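Local coordinates for protein induced by osmotic stress (Scheffersomyces stipitis, PDB 5YWN), which acts as an NADP-binding haloketone reductase, probably using NADPH as hydride donor, in the extended short-chain dehydrogenase family, at residues K93-P98 / F164-F169; F169-A174 / L187-P192; A145-L150 / G256-L261; V84-E89 / L209-E214. The protein carries 1 engineered substitution. One frame throughout, in Å; residues are numbered along the deposited sequence.

Contact 1 of 4, residues K93-P98 / F164-F169; sequences KEILIP and FGSKQF. With NAP (NADP nicotinamide-adenine-dinucleotide phosphate), chain B.
Leu96 and Ser166 mark the closest approach of two almost parallel helical segments, their CA atoms 4.7 Å apart and the axes of 93-98 and 164-169 8.4 Å apart at 13°. Gly165 and Ser166, small at the point of nearest approach, leave room for so close a spacing. Leu96 reaches over with one methyl: its CD2 lies 3.5 Å from the backbone N of Ser166 and 3.7 Å from the carbonyl carbon of Gly165, where a CB on the glycine would be tight. Beside it, the CG2 branch of Ile95 meets CB of Ser166 at 3.8 Å, the nearest touch between these two side chains. A chi1 of 73° sets OG of Ser166 between its own backbone N and carbonyl carbon, where it bonds to the Tyr163 carbonyl. Lys167, an NADP-binding residue, points away from this interface, its NZ bonded to the Thr123 carbonyl. Tyr163, which also binds NADP, and Lys167 have the spacing of the YxxxK motif of short-chain dehydrogenases. The two segments are thus held by van der Waals contact alone, methyls of Ile95 and Leu96 resting on Ser166 CB and the Gly165-Ser166 backbone, while Tyr163 holds the Ser166 hydroxyl.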
# COMPACT_ATOMS: atom_id res chain seq x y z
N LYS A 93 10.95 -0.46 18.23
CA LYS A 93 9.83 0.26 18.74
C LYS A 93 9.04 0.99 17.67
O LYS A 93 7.89 1.10 17.77
CB LYS A 93 10.24 1.21 19.84
CG LYS A 93 10.98 0.59 20.97
CD LYS A 93 10.72 1.37 22.25
CE LYS A 93 11.41 0.76 23.48
NZ LYS A 93 10.66 1.06 24.73
N GLU A 94 9.73 1.51 16.69
CA GLU A 94 9.11 2.31 15.70
C GLU A 94 8.73 1.66 14.39
O GLU A 94 7.95 2.19 13.67
CB GLU A 94 9.95 3.55 15.44
CG GLU A 94 10.25 4.40 16.65
CD GLU A 94 11.08 5.61 16.29
OE1 GLU A 94 12.22 5.73 16.75
OE2 GLU A 94 10.59 6.40 15.52
N ILE A 95 9.31 0.54 14.08
CA ILE A 95 8.97 -0.11 12.86
C ILE A 95 8.44 -1.54 13.06
O ILE A 95 7.39 -1.84 12.70
CB ILE A 95 10.16 -0.10 11.90
CG1 ILE A 95 10.54 1.32 11.52
CG2 ILE A 95 9.89 -0.93 10.67
CD1 ILE A 95 11.79 1.45 10.73
N LEU A 96 9.26 -2.39 13.64
CA LEU A 96 8.93 -3.77 13.78
C LEU A 96 7.76 -4.10 14.69
O LEU A 96 6.90 -4.73 14.26
CB LEU A 96 10.15 -4.56 14.16
CG LEU A 96 11.25 -4.71 13.12
CD1 LEU A 96 12.54 -4.96 13.82
CD2 LEU A 96 10.98 -5.80 12.12
N ILE A 97 7.74 -3.61 15.90
CA ILE A 97 6.68 -3.92 16.83
C ILE A 97 5.28 -3.43 16.41
O ILE A 97 4.40 -4.19 16.37
CB ILE A 97 7.05 -3.48 18.24
CG1 ILE A 97 8.18 -4.31 18.76
CG2 ILE A 97 5.90 -3.56 19.19
CD1 ILE A 97 8.78 -3.74 19.99
N PRO A 98 5.12 -2.19 15.98
CA PRO A 98 3.81 -1.75 15.52
C PRO A 98 3.29 -2.56 14.36
O PRO A 98 2.15 -2.79 14.36
CB PRO A 98 4.06 -0.34 15.10
CG PRO A 98 5.16 0.10 15.90
CD PRO A 98 6.06 -1.08 15.99
N PHE A 164 11.42 -4.00 5.78
CA PHE A 164 11.34 -5.27 5.11
C PHE A 164 10.94 -6.36 6.09
O PHE A 164 10.07 -7.10 5.82
CB PHE A 164 12.71 -5.65 4.56
CG PHE A 164 12.91 -5.34 3.13
CD1 PHE A 164 13.23 -4.09 2.72
CD2 PHE A 164 12.85 -6.32 2.20
CE1 PHE A 164 13.44 -3.82 1.41
CE2 PHE A 164 13.06 -6.06 0.89
CZ PHE A 164 13.36 -4.81 0.49
N GLY A 165 11.57 -6.40 7.23
CA GLY A 165 11.23 -7.30 8.27
C GLY A 165 9.84 -7.11 8.82
O GLY A 165 9.18 -8.04 8.99
N SER A 166 9.43 -5.87 8.99
CA SER A 166 8.15 -5.57 9.55
C SER A 166 7.05 -6.19 8.70
O SER A 166 6.16 -6.72 9.23
CB SER A 166 7.89 -4.05 9.67
OG SER A 166 7.66 -3.40 8.49
N LYS A 167 7.17 -6.10 7.41
CA LYS A 167 6.21 -6.69 6.53
C LYS A 167 6.20 -8.22 6.49
O LYS A 167 5.19 -8.81 6.61
CB LYS A 167 6.27 -6.05 5.14
CG LYS A 167 6.28 -4.56 5.08
CD LYS A 167 5.08 -3.91 5.69
CE LYS A 167 3.83 -4.42 5.10
NZ LYS A 167 2.66 -3.65 5.52
N GLN A 168 7.36 -8.82 6.39
CA GLN A 168 7.46 -10.23 6.36
C GLN A 168 6.91 -10.87 7.62
O GLN A 168 6.17 -11.74 7.52
CB GLN A 168 8.93 -10.63 6.22
CG GLN A 168 9.19 -12.11 6.12
CD GLN A 168 10.58 -12.56 6.58
OE1 GLN A 168 10.73 -13.66 7.02
NE2 GLN A 168 11.55 -11.71 6.46
N PHE A 169 7.31 -10.39 8.77
CA PHE A 169 6.86 -10.89 10.05
C PHE A 169 5.39 -10.67 10.43
O PHE A 169 4.77 -11.53 10.90
CB PHE A 169 7.86 -10.59 11.17
CG PHE A 169 9.20 -11.18 10.91
CD1 PHE A 169 9.39 -12.51 10.95
CD2 PHE A 169 10.22 -10.40 10.50
CE1 PHE A 169 10.61 -13.06 10.63
CE2 PHE A 169 11.43 -10.94 10.16
CZ PHE A 169 11.62 -12.26 10.23
PA NAP B . 1.61 6.03 4.22
O1A NAP B . 1.00 6.89 3.13
O2A NAP B . 2.60 6.63 5.19
O5B NAP B . 0.41 5.37 5.06
C5B NAP B . 0.65 4.88 6.38
C4B NAP B . -0.55 5.19 7.27
O4B NAP B . -0.59 4.29 8.38
C3B NAP B . -0.50 6.61 7.81
O3B NAP B . -1.63 7.37 7.36
C2B NAP B . -0.50 6.49 9.32
O2B NAP B . -1.62 7.16 9.88
C1B NAP B . -0.56 5.00 9.63
N9A NAP B . 0.64 4.59 10.41
C8A NAP B . 1.91 4.62 9.97
N7A NAP B . 2.76 4.19 10.94
C5A NAP B . 2.02 3.87 12.02
C6A NAP B . 2.29 3.35 13.38
N6A NAP B . 3.55 3.07 13.79
N1A NAP B . 1.23 3.16 14.20
C2A NAP B . -0.03 3.43 13.81
N3A NAP B . -0.34 3.90 12.59
C4A NAP B . 0.63 4.14 11.67
O3 NAP B . 2.30 4.76 3.52
PN NAP B . 1.69 4.14 2.16
O1N NAP B . 2.72 4.26 1.07
O2N NAP B . 0.30 4.71 1.96
O5D NAP B . 1.53 2.58 2.53
C5D NAP B . 0.25 2.03 2.84
C4D NAP B . 0.39 0.55 3.20
O4D NAP B . 0.63 -0.22 2.02
C3D NAP B . 1.55 0.31 4.16
O3D NAP B . 1.08 -0.19 5.41
C2D NAP B . 2.46 -0.69 3.48
O2D NAP B . 2.61 -1.86 4.28
C1D NAP B . 1.80 -1.03 2.15
N1N NAP B . 2.73 -0.77 1.04
C2N NAP B . 2.72 0.43 0.45
C3N NAP B . 3.60 0.70 -0.60
C7N NAP B . 3.59 2.04 -1.27
O7N NAP B . 4.51 2.35 -2.01
N7N NAP B . 2.57 2.87 -1.03
C4N NAP B . 4.47 -0.29 -1.03
C5N NAP B . 4.45 -1.52 -0.40
C6N NAP B . 3.56 -1.74 0.65
P2B NAP B . -1.52 8.71 10.31
O1X NAP B . -2.55 8.86 11.41
O2X NAP B . -0.09 8.86 10.78
O3X NAP B . -1.84 9.46 9.04

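Contact 2 of 4, residues F169-A174 / L187-P192; sequences FAERAA and LSTVNP
In the Rossmann fold of this reductase, helix 159-181 covers the central parallel sheet, and here Glu171 and Ala174 face Leu187, Thr189 and Asn191, alternate residues of strand 186-192. The helical and strand segments run almost antiparallel, at 162°, with axes 10.2 Å apart. Glu171 carries the polar half. A chi1 of -164° swings its CG away from the backbone N, and the extended chain carries the carboxylate to Asn191, whose ND2 donates to OE1 at 2.9 Å. The donor meets the syn side of that oxygen, though 35° out of the carboxylate plane. The Asn191 amide is fixed at its other end too, since Thr189 OG1 donates to Asn191 OD1 at 2.8 Å. Glu171 OE2 takes a salt bridge from Arg258 and a hydrogen bond from Trp175. One turn along, CB of Ala174 packs against CD2 of Leu187 at 3.8 Å. With an alanine in place of Glu171, Arg258 would probably be left without its counter-charge and the Asn191 amide without its OE1 acceptor. Strand 119-123, helix 159-181 and strand 186-192 form a beta-alpha-beta crossover, the repeating unit of Rossmann folds, and this contact seats its helix on its second strand.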
# COMPACT_ATOMS: atom_id res chain seq x y z
N PHE A 169 7.31 -10.39 8.77
CA PHE A 169 6.86 -10.89 10.05
C PHE A 169 5.39 -10.67 10.43
O PHE A 169 4.77 -11.53 10.90
CB PHE A 169 7.86 -10.59 11.17
CG PHE A 169 9.20 -11.18 10.91
CD1 PHE A 169 9.39 -12.51 10.95
CD2 PHE A 169 10.22 -10.40 10.50
CE1 PHE A 169 10.61 -13.06 10.63
CE2 PHE A 169 11.43 -10.94 10.16
CZ PHE A 169 11.62 -12.26 10.23
N ALA A 170 4.89 -9.51 10.14
CA ALA A 170 3.50 -9.26 10.29
C ALA A 170 2.66 -10.17 9.42
O ALA A 170 1.80 -10.76 9.92
CB ALA A 170 3.18 -7.84 10.03
N GLU A 171 3.00 -10.33 8.15
CA GLU A 171 2.28 -11.22 7.27
C GLU A 171 2.32 -12.69 7.68
O GLU A 171 1.32 -13.32 7.70
CB GLU A 171 2.66 -11.05 5.79
CG GLU A 171 1.65 -11.68 4.83
CD GLU A 171 2.09 -11.93 3.40
OE1 GLU A 171 2.94 -11.26 2.88
OE2 GLU A 171 1.53 -12.82 2.81
N ARG A 172 3.48 -13.16 8.09
CA ARG A 172 3.63 -14.49 8.62
C ARG A 172 2.75 -14.65 9.88
O ARG A 172 2.11 -15.61 10.03
CB ARG A 172 5.08 -14.77 8.95
CG ARG A 172 6.00 -15.10 7.79
CD ARG A 172 7.38 -15.39 8.32
NE ARG A 172 8.44 -15.47 7.36
CZ ARG A 172 8.65 -16.48 6.55
NH1 ARG A 172 9.66 -16.46 5.73
NH2 ARG A 172 7.88 -17.51 6.56
N ALA A 173 2.73 -13.66 10.72
CA ALA A 173 1.92 -13.67 11.90
C ALA A 173 0.43 -13.76 11.57
O ALA A 173 -0.26 -14.48 12.17
CB ALA A 173 2.22 -12.48 12.76
N ALA A 174 0.00 -13.04 10.56
CA ALA A 174 -1.37 -13.09 10.12
C ALA A 174 -1.77 -14.50 9.64
O ALA A 174 -2.71 -15.03 10.09
CB ALA A 174 -1.61 -12.07 9.04
N LEU A 187 -8.83 -14.92 5.40
CA LEU A 187 -7.80 -13.94 5.23
C LEU A 187 -7.27 -13.94 3.83
O LEU A 187 -7.15 -14.95 3.22
CB LEU A 187 -6.65 -14.16 6.20
CG LEU A 187 -5.37 -13.32 6.09
CD1 LEU A 187 -5.63 -11.87 6.34
CD2 LEU A 187 -4.27 -13.82 7.01
N SER A 188 -6.93 -12.78 3.38
CA SER A 188 -6.19 -12.63 2.17
C SER A 188 -5.21 -11.47 2.27
O SER A 188 -5.38 -10.63 3.06
CB SER A 188 -7.14 -12.50 0.99
OG SER A 188 -7.89 -11.36 1.06
N THR A 189 -4.15 -11.48 1.46
CA THR A 189 -3.18 -10.41 1.50
C THR A 189 -3.00 -9.79 0.15
O THR A 189 -3.20 -10.41 -0.83
CB THR A 189 -1.77 -10.82 2.05
OG1 THR A 189 -1.04 -11.58 1.09
CG2 THR A 189 -1.86 -11.57 3.34
N VAL A 190 -2.60 -8.54 0.16
CA VAL A 190 -2.19 -7.83 -1.02
C VAL A 190 -0.72 -7.39 -0.89
O VAL A 190 -0.36 -6.77 0.05
CB VAL A 190 -3.14 -6.69 -1.34
CG1 VAL A 190 -2.67 -5.91 -2.53
CG2 VAL A 190 -4.53 -7.21 -1.53
N ASN A 191 0.09 -7.75 -1.85
CA ASN A 191 1.53 -7.58 -1.79
C ASN A 191 2.04 -6.68 -2.95
O ASN A 191 2.42 -7.12 -3.99
CB ASN A 191 2.25 -8.94 -1.77
CG ASN A 191 1.86 -9.80 -0.62
OD1 ASN A 191 0.75 -10.16 -0.47
ND2 ASN A 191 2.79 -10.12 0.20
N PRO A 192 1.96 -5.39 -2.74
CA PRO A 192 2.38 -4.44 -3.76
C PRO A 192 3.87 -4.12 -3.81
O PRO A 192 4.55 -4.18 -2.86
CB PRO A 192 1.61 -3.18 -3.42
CG PRO A 192 0.88 -3.47 -2.24
CD PRO A 192 1.37 -4.70 -1.62

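Contact 3 of 4, residues A145-L150 / G256-L261; sequences ASWSSL and GERLLL
The carbonyl oxygen of Ser146 is gripped by both terminal nitrogens of Arg258, a strand residue reaching across to the loop 145-150. The firm bond comes from NH1, which lies 2.8 Å from Ser146 O with a nearly straight N-H...O angle of 171°. The weak one comes from NH2, 3.4 Å from the same oxygen. The oxygen sits in the guanidinium plane, whereas NH1 approaches from above the carbonyl plane, about 40° out of it. Next along the loop, Trp147 folds its indole over the guanidinium, the two planes only 3° from parallel. CZ of Arg258 stands 3.7 Å from the centroid of the six-membered ring and 3.5 Å from CZ2 of Trp147, a flat stack that is also a cation-pi contact. A bend in the arginine chain at chi3 allows it to lie flat in this way. NE is taken by a salt bridge with Glu171 and NH1 also donates to the Glu144 carbonyl, while Trp147 touches Glu171 and Arg172 of helix 159-181. Further on, Ser148 OG accepts from the Leu150 N in an ST turn. The guanidinium is thereby bonded by two carbonyls and a carboxylate and covered over one face by an aromatic ring; Glu171 probably offsets its buried charge, while the stack and the Ser146 bond fix its orientation and tether the loop to the outermost strand, 258-261.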
# COMPACT_ATOMS: atom_id res chain seq x y z
N ALA A 145 4.15 -17.42 -4.05
CA ALA A 145 4.83 -18.32 -3.14
C ALA A 145 6.10 -17.80 -2.42
O ALA A 145 6.59 -18.44 -1.56
CB ALA A 145 5.15 -19.60 -3.84
N SER A 146 6.63 -16.69 -2.86
CA SER A 146 7.90 -16.18 -2.42
C SER A 146 7.85 -15.59 -1.02
O SER A 146 6.98 -14.87 -0.71
CB SER A 146 8.44 -15.12 -3.38
OG SER A 146 8.47 -15.52 -4.69
N TRP A 147 8.82 -15.95 -0.21
CA TRP A 147 9.00 -15.42 1.12
C TRP A 147 10.42 -14.90 1.33
O TRP A 147 11.35 -15.50 0.92
CB TRP A 147 8.61 -16.44 2.17
CG TRP A 147 7.16 -16.60 2.37
CD1 TRP A 147 6.39 -17.55 1.86
CD2 TRP A 147 6.29 -15.76 3.14
NE1 TRP A 147 5.11 -17.40 2.26
CE2 TRP A 147 5.02 -16.30 3.04
CE3 TRP A 147 6.47 -14.63 3.89
CZ2 TRP A 147 3.95 -15.72 3.65
CZ3 TRP A 147 5.43 -14.08 4.48
CH2 TRP A 147 4.17 -14.61 4.37
N SER A 148 10.54 -13.76 1.97
CA SER A 148 11.81 -13.21 2.28
C SER A 148 12.62 -14.07 3.24
O SER A 148 12.12 -14.59 4.16
CB SER A 148 11.69 -11.82 2.83
OG SER A 148 12.89 -11.37 3.30
N SER A 149 13.89 -14.16 2.98
CA SER A 149 14.81 -14.82 3.84
C SER A 149 15.41 -13.99 4.96
O SER A 149 16.15 -14.50 5.73
CB SER A 149 15.92 -15.47 3.02
OG SER A 149 16.64 -14.57 2.27
N LEU A 150 15.11 -12.71 5.02
CA LEU A 150 15.66 -11.87 6.04
C LEU A 150 15.24 -12.29 7.42
O LEU A 150 14.11 -12.53 7.66
CB LEU A 150 15.24 -10.46 5.85
CG LEU A 150 15.92 -9.35 6.63
CD1 LEU A 150 17.33 -9.17 6.15
CD2 LEU A 150 15.14 -8.10 6.35
N GLY A 256 -7.71 -16.98 1.29
CA GLY A 256 -6.47 -17.66 1.59
C GLY A 256 -5.35 -17.44 0.60
O GLY A 256 -4.44 -18.16 0.59
N GLU A 257 -5.47 -16.41 -0.20
CA GLU A 257 -4.48 -16.04 -1.18
C GLU A 257 -3.62 -14.83 -0.82
O GLU A 257 -4.05 -13.95 -0.17
CB GLU A 257 -5.11 -15.82 -2.57
CG GLU A 257 -6.13 -16.81 -3.03
CD GLU A 257 -5.56 -17.96 -3.80
OE1 GLU A 257 -4.37 -18.06 -3.88
OE2 GLU A 257 -6.31 -18.79 -4.30
N ARG A 258 -2.39 -14.85 -1.32
CA ARG A 258 -1.53 -13.72 -1.43
C ARG A 258 -1.54 -13.20 -2.86
O ARG A 258 -1.43 -13.94 -3.81
CB ARG A 258 -0.11 -14.02 -1.05
CG ARG A 258 0.15 -14.67 0.27
CD ARG A 258 1.57 -15.12 0.32
NE ARG A 258 2.50 -14.16 0.80
CZ ARG A 258 3.79 -14.18 0.53
NH1 ARG A 258 4.27 -15.08 -0.26
NH2 ARG A 258 4.57 -13.31 1.05
N LEU A 259 -1.70 -11.91 -2.98
CA LEU A 259 -1.76 -11.28 -4.26
C LEU A 259 -0.58 -10.37 -4.52
O LEU A 259 -0.39 -9.42 -3.86
CB LEU A 259 -3.04 -10.50 -4.35
CG LEU A 259 -4.29 -11.27 -4.14
CD1 LEU A 259 -5.49 -10.36 -4.16
CD2 LEU A 259 -4.35 -12.35 -5.15
N LEU A 260 0.19 -10.72 -5.51
CA LEU A 260 1.36 -9.96 -5.88
C LEU A 260 0.94 -8.89 -6.88
O LEU A 260 0.53 -9.20 -7.94
CB LEU A 260 2.39 -10.87 -6.52
CG LEU A 260 3.67 -10.39 -7.19
CD1 LEU A 260 4.54 -9.58 -6.26
CD2 LEU A 260 4.47 -11.51 -7.81
N LEU A 261 1.04 -7.65 -6.48
CA LEU A 261 0.59 -6.53 -7.29
C LEU A 261 1.76 -5.77 -7.86
O LEU A 261 2.30 -4.91 -7.24
CB LEU A 261 -0.33 -5.62 -6.48
CG LEU A 261 -1.83 -5.85 -6.43
CD1 LEU A 261 -2.51 -5.28 -7.65
CD2 LEU A 261 -2.13 -7.33 -6.32

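Contact 4 of 4, residues V84-E89 / L209-E214; sequences VTFEVE and LNHSAE. Engineered in segment 209-214: His211 (natural residue Leu). With NAP (NADP nicotinamide-adenine-dinucleotide phosphate), chain B.
Val84 and His211 meet in a small contact at the protein surface, at the mouth of the cofactor pocket, where the loop following strand 74-79 approaches the start of helix 211-217. His211 is engineered, the natural residue being leucine. Its imidazole crosses Val84 at about a right angle, CE1 lying 3.8 Å from Val84 CB. Phe86 comes from the loop to make a T-shaped pair, its edge directed at the face of His211, with ring centroids 5.9 Å apart and planes at 82°. The same phenyl is also edge-to-face with Tyr163. With chi1 of 63°, CG of His211 lies between its backbone N and carbonyl carbon, which brings the ring toward the loop and the NADP pyrophosphate; CE1 is 3.2 Å from O1N of the cofactor.

In this Rossmann-type reductase the helix start also holds the cofactor. Asn210 is its N-cap: OD1 accepts from Ala213 N at 3.0 Å along a nearly straight 169° line. The other end of the amide is turned to the pyrophosphate, ND2 donating to O1A at 2.9 Å and also to O1N, where the 2.5 Å separation is shorter than expected and doubtful in detail. A leucine in place of Asn210 would probably leave the pyrophosphate without this amide donor and the helix end without its cap. Ser212 lies by the nicotinamide carboxamide, its OG placed close to both the Ile195 carbonyl and Asn210 OD1.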
# COMPACT_ATOMS: atom_id res chain seq x y z
N VAL A 84 5.88 3.46 7.93
CA VAL A 84 6.60 3.64 6.73
C VAL A 84 7.72 4.67 6.85
O VAL A 84 8.13 5.19 5.89
CB VAL A 84 5.64 3.90 5.54
CG1 VAL A 84 4.74 2.70 5.28
CG2 VAL A 84 4.77 5.09 5.82
N THR A 85 8.19 4.97 8.04
CA THR A 85 9.24 5.92 8.24
C THR A 85 10.51 5.17 8.54
O THR A 85 10.58 4.45 9.50
CB THR A 85 8.93 6.87 9.39
OG1 THR A 85 7.74 7.57 9.15
CG2 THR A 85 10.01 7.90 9.55
N PHE A 86 11.47 5.30 7.64
CA PHE A 86 12.72 4.60 7.72
C PHE A 86 13.80 5.18 8.60
O PHE A 86 14.75 4.52 8.89
CB PHE A 86 13.26 4.37 6.36
CG PHE A 86 12.29 3.77 5.45
CD1 PHE A 86 11.61 2.66 5.81
CD2 PHE A 86 12.02 4.35 4.26
CE1 PHE A 86 10.68 2.10 5.00
CE2 PHE A 86 11.09 3.81 3.43
CZ PHE A 86 10.42 2.68 3.80
N GLU A 87 13.66 6.42 9.01
CA GLU A 87 14.68 7.00 9.76
C GLU A 87 14.17 7.14 11.17
O GLU A 87 13.34 7.96 11.46
CB GLU A 87 15.06 8.30 9.10
CG GLU A 87 14.06 9.41 9.30
CD GLU A 87 12.92 9.45 8.31
OE1 GLU A 87 12.71 8.49 7.53
OE2 GLU A 87 12.23 10.49 8.35
N VAL A 88 14.67 6.28 12.04
CA VAL A 88 14.14 6.17 13.36
C VAL A 88 15.21 6.01 14.42
O VAL A 88 16.29 5.59 14.14
CB VAL A 88 13.15 4.99 13.44
CG1 VAL A 88 12.04 5.18 12.43
CG2 VAL A 88 13.85 3.70 13.19
N GLU A 89 14.90 6.40 15.64
CA GLU A 89 15.78 6.10 16.74
C GLU A 89 15.91 4.62 17.06
O GLU A 89 16.95 4.16 17.33
CB GLU A 89 15.36 6.85 18.02
CG GLU A 89 16.25 6.63 19.24
CD GLU A 89 15.59 6.97 20.58
OE1 GLU A 89 14.88 6.13 21.15
OE2 GLU A 89 15.80 8.08 21.08
N LEU A 209 4.22 13.95 1.95
CA LEU A 209 4.73 13.34 0.77
C LEU A 209 4.87 11.86 0.98
O LEU A 209 5.80 11.43 1.63
CB LEU A 209 6.09 13.93 0.48
CG LEU A 209 6.18 15.45 0.36
CD1 LEU A 209 7.51 15.87 -0.19
CD2 LEU A 209 5.00 16.03 -0.39
N ASN A 210 3.97 11.09 0.43
CA ASN A 210 4.08 9.67 0.56
C ASN A 210 5.37 9.25 -0.10
O ASN A 210 5.68 9.70 -1.14
CB ASN A 210 2.87 9.00 -0.07
CG ASN A 210 3.06 7.54 -0.26
OD1 ASN A 210 3.69 7.14 -1.16
ND2 ASN A 210 2.53 6.75 0.65
N HIS A 211 6.08 8.37 0.53
CA HIS A 211 7.38 8.05 0.05
C HIS A 211 7.36 7.49 -1.35
O HIS A 211 8.09 7.96 -2.15
CB HIS A 211 8.08 7.09 0.98
CG HIS A 211 7.42 5.77 1.11
ND1 HIS A 211 6.26 5.58 1.81
CD2 HIS A 211 7.74 4.56 0.60
CE1 HIS A 211 5.89 4.32 1.74
NE2 HIS A 211 6.78 3.67 1.02
N SER A 212 6.50 6.53 -1.68
CA SER A 212 6.39 6.05 -3.04
C SER A 212 5.89 7.06 -4.11
O SER A 212 6.50 7.23 -5.08
CB SER A 212 5.57 4.75 -3.09
OG SER A 212 4.25 5.01 -3.03
N ALA A 213 4.84 7.78 -3.84
CA ALA A 213 4.28 8.74 -4.79
C ALA A 213 5.29 9.83 -5.12
O ALA A 213 5.36 10.26 -6.20
CB ALA A 213 3.00 9.34 -4.28
N GLU A 214 6.06 10.23 -4.13
CA GLU A 214 7.03 11.26 -4.27
C GLU A 214 8.17 10.88 -5.20
O GLU A 214 8.81 11.70 -5.67
CB GLU A 214 7.51 11.73 -2.92
CG GLU A 214 8.54 12.84 -2.93
CD GLU A 214 7.98 14.18 -3.36
OE1 GLU A 214 6.76 14.33 -3.42
OE2 GLU A 214 8.79 15.06 -3.64
PA NAP B . 1.61 6.03 4.22
O1A NAP B . 1.00 6.89 3.13
O2A NAP B . 2.60 6.63 5.19
O5B NAP B . 0.41 5.37 5.06
C5B NAP B . 0.65 4.88 6.38
C4B NAP B . -0.55 5.19 7.27
O4B NAP B . -0.59 4.29 8.38
C3B NAP B . -0.50 6.61 7.81
O3B NAP B . -1.63 7.37 7.36
C2B NAP B . -0.50 6.49 9.32
O2B NAP B . -1.62 7.16 9.88
C1B NAP B . -0.56 5.00 9.63
N9A NAP B . 0.64 4.59 10.41
C8A NAP B . 1.91 4.62 9.97
N7A NAP B . 2.76 4.19 10.94
C5A NAP B . 2.02 3.87 12.02
C6A NAP B . 2.29 3.35 13.38
N6A NAP B . 3.55 3.07 13.79
N1A NAP B . 1.23 3.16 14.20
C2A NAP B . -0.03 3.43 13.81
N3A NAP B . -0.34 3.90 12.59
C4A NAP B . 0.63 4.14 11.67
O3 NAP B . 2.30 4.76 3.52
PN NAP B . 1.69 4.14 2.16
O1N NAP B . 2.72 4.26 1.07
O2N NAP B . 0.30 4.71 1.96
O5D NAP B . 1.53 2.58 2.53
C5D NAP B . 0.25 2.03 2.84
C4D NAP B . 0.39 0.55 3.20
O4D NAP B . 0.63 -0.22 2.02
C3D NAP B . 1.55 0.31 4.16
O3D NAP B . 1.08 -0.19 5.41
C2D NAP B . 2.46 -0.69 3.48
O2D NAP B . 2.61 -1.86 4.28
C1D NAP B . 1.80 -1.03 2.15
N1N NAP B . 2.73 -0.77 1.04
C2N NAP B . 2.72 0.43 0.45
C3N NAP B . 3.60 0.70 -0.60
C7N NAP B . 3.59 2.04 -1.27
O7N NAP B . 4.51 2.35 -2.01
N7N NAP B . 2.57 2.87 -1.03
C4N NAP B . 4.47 -0.29 -1.03
C5N NAP B . 4.45 -1.52 -0.40
C6N NAP B . 3.56 -1.74 0.65
P2B NAP B . -1.52 8.71 10.31
O1X NAP B . -2.55 8.86 11.41
O2X NAP B . -0.09 8.86 10.78
O3X NAP B . -1.84 9.46 9.04

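Overall arrangement
Along the chain, 84-89 opens contact 4, and 93-98, near the start of helix 91-113, opens contact 1. The loop 145-150 then begins contact 3 before 164-169 closes contact 1, so contacts 1 and 3 cross. Contact 2 starts where contact 1 ends, on the same helix 159-181, and closes at strand 186-192. Contact 4 closes next, at 209-214, enclosing contacts 1 and 2; contact 3 closes last, at 256-261, crossing contact 4 and enclosing contact 2. Contacts 2 and 3 meet at neighbouring strands of the sheet through the Glu171-Arg258 salt bridge, while contacts 1 and 4 both border NADP, the loop 84-89 leading into helix 91-113.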